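Side-chain contacts in spydx (Streptococcus pyogenes, PDB 2J43), which binds alpha-glucans such as host glycogen through tandem family 41 carbohydrate-binding modules, the part of a pullulanase held by this chain: residues 153-158 against 213-218; 191-196 against 200-205. One frame throughout, in Å; residues are numbered along the deposited sequence.

Contact 1: residues 153-158 against 213-218; sequences GHYGAY and NNPYYI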
# COMPACT_ATOMS: atom_id res chain seq x y z
N GLY A 153 9.75 8.74 0.10
CA GLY A 153 8.94 7.78 0.83
C GLY A 153 9.57 6.41 0.68
O GLY A 153 10.74 6.27 0.22
N HIS A 154 8.76 5.39 0.96
CA HIS A 154 9.21 4.00 0.86
C HIS A 154 9.28 3.46 -0.55
O HIS A 154 9.84 2.42 -0.78
CB HIS A 154 8.21 3.12 1.65
CG HIS A 154 8.14 3.44 3.11
ND1 HIS A 154 9.25 3.43 3.93
CD2 HIS A 154 7.09 3.76 3.90
CE1 HIS A 154 8.89 3.74 5.16
NE2 HIS A 154 7.58 3.94 5.18
N TYR A 155 8.70 4.17 -1.51
CA TYR A 155 8.50 3.67 -2.87
C TYR A 155 8.94 4.71 -3.91
O TYR A 155 8.29 4.88 -5.01
CB TYR A 155 7.04 3.38 -3.06
CG TYR A 155 6.36 2.65 -1.92
CD1 TYR A 155 6.65 1.32 -1.64
CD2 TYR A 155 5.39 3.26 -1.18
CE1 TYR A 155 5.99 0.67 -0.64
CE2 TYR A 155 4.71 2.62 -0.17
CZ TYR A 155 4.99 1.32 0.07
OH TYR A 155 4.32 0.70 1.11
N GLY A 156 10.01 5.41 -3.52
CA GLY A 156 10.57 6.49 -4.32
C GLY A 156 10.06 7.84 -3.85
O GLY A 156 9.67 8.02 -2.68
N ALA A 157 10.14 8.83 -4.72
CA ALA A 157 9.69 10.17 -4.43
C ALA A 157 8.19 10.16 -4.52
O ALA A 157 7.63 9.25 -5.14
CB ALA A 157 10.31 11.16 -5.40
N TYR A 158 7.51 11.14 -3.96
CA TYR A 158 6.07 11.21 -4.11
C TYR A 158 5.50 12.61 -3.99
O TYR A 158 6.15 13.53 -3.48
CB TYR A 158 5.37 10.29 -3.09
CG TYR A 158 5.46 10.72 -1.65
CD1 TYR A 158 4.59 11.65 -1.14
CD2 TYR A 158 6.45 10.23 -0.82
CE1 TYR A 158 4.68 12.06 0.19
CE2 TYR A 158 6.55 10.64 0.54
CZ TYR A 158 5.66 11.54 1.01
OH TYR A 158 5.71 11.98 2.32
N ASN A 213 -1.12 -0.08 -9.28
CA ASN A 213 -1.91 0.17 -8.08
C ASN A 213 -1.27 -0.45 -6.80
O ASN A 213 -1.89 -0.47 -5.76
CB ASN A 213 -3.33 -0.31 -8.29
CG ASN A 213 -3.46 -1.81 -8.36
OD1 ASN A 213 -2.60 -2.54 -7.90
ND2 ASN A 213 -4.53 -2.27 -8.99
N ASN A 214 -0.01 -0.86 -6.93
CA ASN A 214 0.75 -1.49 -5.85
C ASN A 214 2.22 -1.30 -6.01
O ASN A 214 2.71 -1.13 -7.13
CB ASN A 214 0.42 -3.00 -5.81
CG ASN A 214 0.83 -3.72 -7.09
OD1 ASN A 214 0.03 -3.83 -8.06
ND2 ASN A 214 2.04 -4.16 -7.14
N PRO A 215 2.97 -1.33 -4.90
CA PRO A 215 4.40 -1.07 -4.95
C PRO A 215 5.27 -2.20 -5.46
O PRO A 215 6.48 -2.02 -5.51
CB PRO A 215 4.73 -0.76 -3.48
CG PRO A 215 3.77 -1.53 -2.74
CD PRO A 215 2.48 -1.51 -3.52
N TYR A 216 4.65 -3.31 -5.86
CA TYR A 216 5.36 -4.44 -6.44
C TYR A 216 5.39 -4.34 -7.95
O TYR A 216 6.01 -5.18 -8.62
CB TYR A 216 4.73 -5.76 -5.96
CG TYR A 216 4.76 -5.80 -4.48
CD1 TYR A 216 5.91 -6.09 -3.79
CD2 TYR A 216 3.63 -5.45 -3.73
CE1 TYR A 216 5.97 -6.09 -2.41
CE2 TYR A 216 3.69 -5.43 -2.34
CZ TYR A 216 4.86 -5.72 -1.69
OH TYR A 216 4.97 -5.67 -0.31
N TYR A 217 4.72 -3.33 -8.51
CA TYR A 217 4.64 -3.13 -9.98
C TYR A 217 4.07 -4.39 -10.67
O TYR A 217 4.57 -4.81 -11.69
CB TYR A 217 5.99 -2.67 -10.59
CG TYR A 217 6.59 -1.51 -9.81
CD1 TYR A 217 6.08 -0.24 -9.96
CD2 TYR A 217 7.67 -1.69 -8.95
CE1 TYR A 217 6.62 0.83 -9.24
CE2 TYR A 217 8.22 -0.65 -8.25
CZ TYR A 217 7.65 0.61 -8.38
OH TYR A 217 8.16 1.65 -7.64
N ILE A 218 3.01 -4.93 -10.08
CA ILE A 218 2.25 -6.04 -10.69
C ILE A 218 0.99 -5.53 -11.35
O ILE A 218 0.15 -4.91 -10.72
CB ILE A 218 1.90 -7.11 -9.62
CG1 ILE A 218 3.16 -7.54 -8.87
CG2 ILE A 218 1.21 -8.35 -10.31
CD1 ILE A 218 4.25 -8.29 -9.74
O HOH W 1 6.77 3.95 -7.39
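Y155 meets P215 and, through water, Y217, joining a hairpin turn to the C-terminal tail. The turn starts at G153, whose N donates to G156 O (2.9 Å). H154 then lays its CB over the centre of the Y155 ring, 3.8 Å above the plane. Y155 has CG beside its backbone N and anti to the carbonyl carbon (chi1 -44°), which swings the ring out to lie alongside P215, both side chains pointing the same way. P215 CB comes obliquely to the CD1-CE1 bond of the ring, 3.4 Å from Y155 CD1 and equally near CE1; P215 CG reaches CE1 at 3.8 Å. The backbone of Y155 adds a polar link: a water hydrogen-bonded to Y155 O (3.0 Å) and to Y217 OH (2.7 Å) bridges carbonyl and phenol, which are 4.2 Å apart. A type I turn from N214 to Y217 brings P215 and the phenol to the hairpin together. Beyond the hairpin turn the chain continues as strand 156-162, beside strand 113-119. Strand 201-205 lies on the far side of 113-119, and its F203 touches Y155 edge-to-face and also packs on P215 and Y217.

Contact 2: residues 191-196 against 200-205; sequences YLFKEL and TQVFVK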
# COMPACT_ATOMS: atom_id res chain seq x y z
N TYR A 191 0.17 9.12 -18.34
CA TYR A 191 -0.37 8.16 -17.39
C TYR A 191 -1.80 8.48 -17.08
O TYR A 191 -2.14 9.61 -16.79
CB TYR A 191 0.40 8.22 -16.08
CG TYR A 191 1.81 7.80 -16.16
CD1 TYR A 191 2.13 6.48 -16.32
CD2 TYR A 191 2.85 8.72 -16.06
CE1 TYR A 191 3.44 6.06 -16.38
CE2 TYR A 191 4.14 8.34 -16.09
CZ TYR A 191 4.47 7.01 -16.28
OH TYR A 191 5.80 6.68 -16.35
N LEU A 192 -2.66 7.47 -17.10
CA LEU A 192 -4.07 7.65 -16.82
C LEU A 192 -4.47 6.69 -15.71
O LEU A 192 -4.06 5.53 -15.70
CB LEU A 192 -4.88 7.35 -18.09
CG LEU A 192 -5.60 8.49 -18.81
CD1 LEU A 192 -4.85 9.87 -18.80
CD2 LEU A 192 -5.95 8.06 -20.27
N PHE A 193 -5.26 7.19 -14.76
CA PHE A 193 -5.74 6.34 -13.67
C PHE A 193 -7.17 6.63 -13.34
O PHE A 193 -7.55 7.74 -13.10
CB PHE A 193 -4.86 6.51 -12.42
CG PHE A 193 -5.17 5.51 -11.32
CD1 PHE A 193 -4.81 4.17 -11.47
CD2 PHE A 193 -5.77 5.92 -10.16
CE1 PHE A 193 -5.11 3.26 -10.46
CE2 PHE A 193 -6.05 5.01 -9.14
CZ PHE A 193 -5.71 3.69 -9.30
N LYS A 194 -7.99 5.58 -13.25
CA LYS A 194 -9.41 5.76 -12.98
C LYS A 194 -9.98 4.75 -11.96
O LYS A 194 -11.17 4.45 -12.01
CB LYS A 194 -10.20 5.64 -14.31
CG LYS A 194 -9.99 4.35 -15.08
CD LYS A 194 -11.23 3.96 -15.90
CE LYS A 194 -11.33 4.70 -17.22
NZ LYS A 194 -12.33 4.03 -18.14
N GLU A 195 -9.16 4.22 -11.07
CA GLU A 195 -9.65 3.37 -9.98
C GLU A 195 -9.58 4.12 -8.64
O GLU A 195 -9.08 3.60 -7.65
CB GLU A 195 -8.82 2.05 -9.89
CG GLU A 195 -8.38 1.40 -11.21
CD GLU A 195 -7.68 0.05 -11.01
OE1 GLU A 195 -6.63 -0.05 -10.31
OE2 GLU A 195 -8.21 -0.94 -11.54
N LEU A 196 -10.07 5.36 -8.59
CA LEU A 196 -9.90 6.18 -7.38
C LEU A 196 -10.67 5.74 -6.12
O LEU A 196 -10.38 6.22 -5.02
CB LEU A 196 -10.24 7.64 -7.67
CG LEU A 196 -9.47 8.35 -8.78
CD1 LEU A 196 -10.14 9.71 -9.08
CD2 LEU A 196 -8.01 8.56 -8.42
N THR A 200 -5.70 5.01 -2.98
CA THR A 200 -5.21 6.33 -2.64
C THR A 200 -3.71 6.45 -2.78
O THR A 200 -3.20 7.56 -2.62
CB THR A 200 -5.45 6.57 -1.11
OG1 THR A 200 -4.84 5.51 -0.33
CG2 THR A 200 -6.94 6.55 -0.71
N GLN A 201 -3.01 5.41 -3.20
CA GLN A 201 -1.74 5.52 -3.92
C GLN A 201 -1.62 4.78 -5.22
O GLN A 201 -2.24 3.73 -5.41
CB GLN A 201 -0.66 4.95 -2.94
CG GLN A 201 -0.68 5.57 -1.53
CD GLN A 201 0.57 5.32 -0.70
OE1 GLN A 201 0.49 4.99 0.54
NE2 GLN A 201 1.71 5.49 -1.31
N VAL A 202 -0.81 5.35 -6.11
CA VAL A 202 -0.33 4.72 -7.30
C VAL A 202 1.17 4.79 -7.41
O VAL A 202 1.86 5.55 -6.69
CB VAL A 202 -1.03 5.27 -8.57
CG1 VAL A 202 -2.55 5.05 -8.51
CG2 VAL A 202 -0.69 6.72 -8.80
N PHE A 203 1.72 3.99 -8.31
CA PHE A 203 3.13 3.73 -8.37
C PHE A 203 3.55 3.70 -9.81
O PHE A 203 2.98 2.96 -10.62
CB PHE A 203 3.46 2.40 -7.69
CG PHE A 203 2.94 2.34 -6.29
CD1 PHE A 203 3.75 2.63 -5.23
CD2 PHE A 203 1.62 2.06 -6.05
CE1 PHE A 203 3.21 2.66 -3.92
CE2 PHE A 203 1.09 2.07 -4.77
CZ PHE A 203 1.91 2.37 -3.71
N VAL A 204 4.51 4.56 -10.14
CA VAL A 204 5.16 4.58 -11.47
C VAL A 204 6.65 4.56 -11.32
O VAL A 204 7.19 4.86 -10.25
CB VAL A 204 4.71 5.80 -12.36
CG1 VAL A 204 3.27 5.61 -12.87
CG2 VAL A 204 4.87 7.07 -11.63
N LYS A 205 7.35 4.10 -12.36
CA LYS A 205 8.78 3.97 -12.27
C LYS A 205 9.51 4.21 -13.61
O LYS A 205 8.93 3.95 -14.66
CB LYS A 205 9.16 2.55 -11.80
CG LYS A 205 8.59 1.41 -12.62
CD LYS A 205 9.14 0.05 -12.08
CE LYS A 205 8.58 -1.14 -12.80
NZ LYS A 205 9.06 -1.27 -14.23
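Y191 and F193 on strand 191-193 face V204 and V202 on strand 201-205, the strands running nearly antiparallel (159°) with axes 10.1 Å apart at closest approach, too far for backbone pairing and right for side-chain packing. This is core packing inside a beta-sandwich, as expected for a carbohydrate-binding module of this family; the two strands are the outermost of one mixed sheet, folded over so that they face each other. The first strand hydrogen-bonds to strand 170-176, the second to strand 113-119, and apolar groups fill the gap. The aromatic residues come from one strand and the valines from the other, in two matched pairs of opposed side chains.

In the first pair, V204 sends CG1 over a face of the Y191 ring, shifted toward the rim, so that CE1 is touched at 3.5 Å and the ring centroid lies 3.8 Å from the methyl, a CH-pi contact. The phenol end continues past the valine, and Y191 OH is hydrogen-bonded to the carbonyl O of D208; the carboxylate of that same D208 forms a salt bridge with K205 NZ. F172 flanks this pair, its ring meeting that of Y191 and its side chain touching V204.

The second pair is centred. F193 holds CG anti to its backbone N (chi1 -171°), which extends the ring across the core toward V202. The ring is sandwiched: the backbone N of E195 lies 3.7 Å above the centre of one face, and on the opposite face V202 CG1 stands 3.4 Å from the centroid, only 8° off the ring normal.

In the fold
After the first module, the chain enters the second through strands 113-119, 128-134 and 147-153, then turns through 153-158, the first half of contact 1. It runs on through strand 170-176 to 191-196, and after a three-residue link comes back as 200-205, closing contact 2. The tail, 213-218, then returns to the hairpin turn, so contact 1 closes the longer loop and contact 2 nests inside it. Their centres lie 10 Å apart, on the two faces of strand 201-205: V202 and V204 point into the sandwich, F203 outward toward contact 1. The tail also touches L88 and M92 from the first module, tying the modules together.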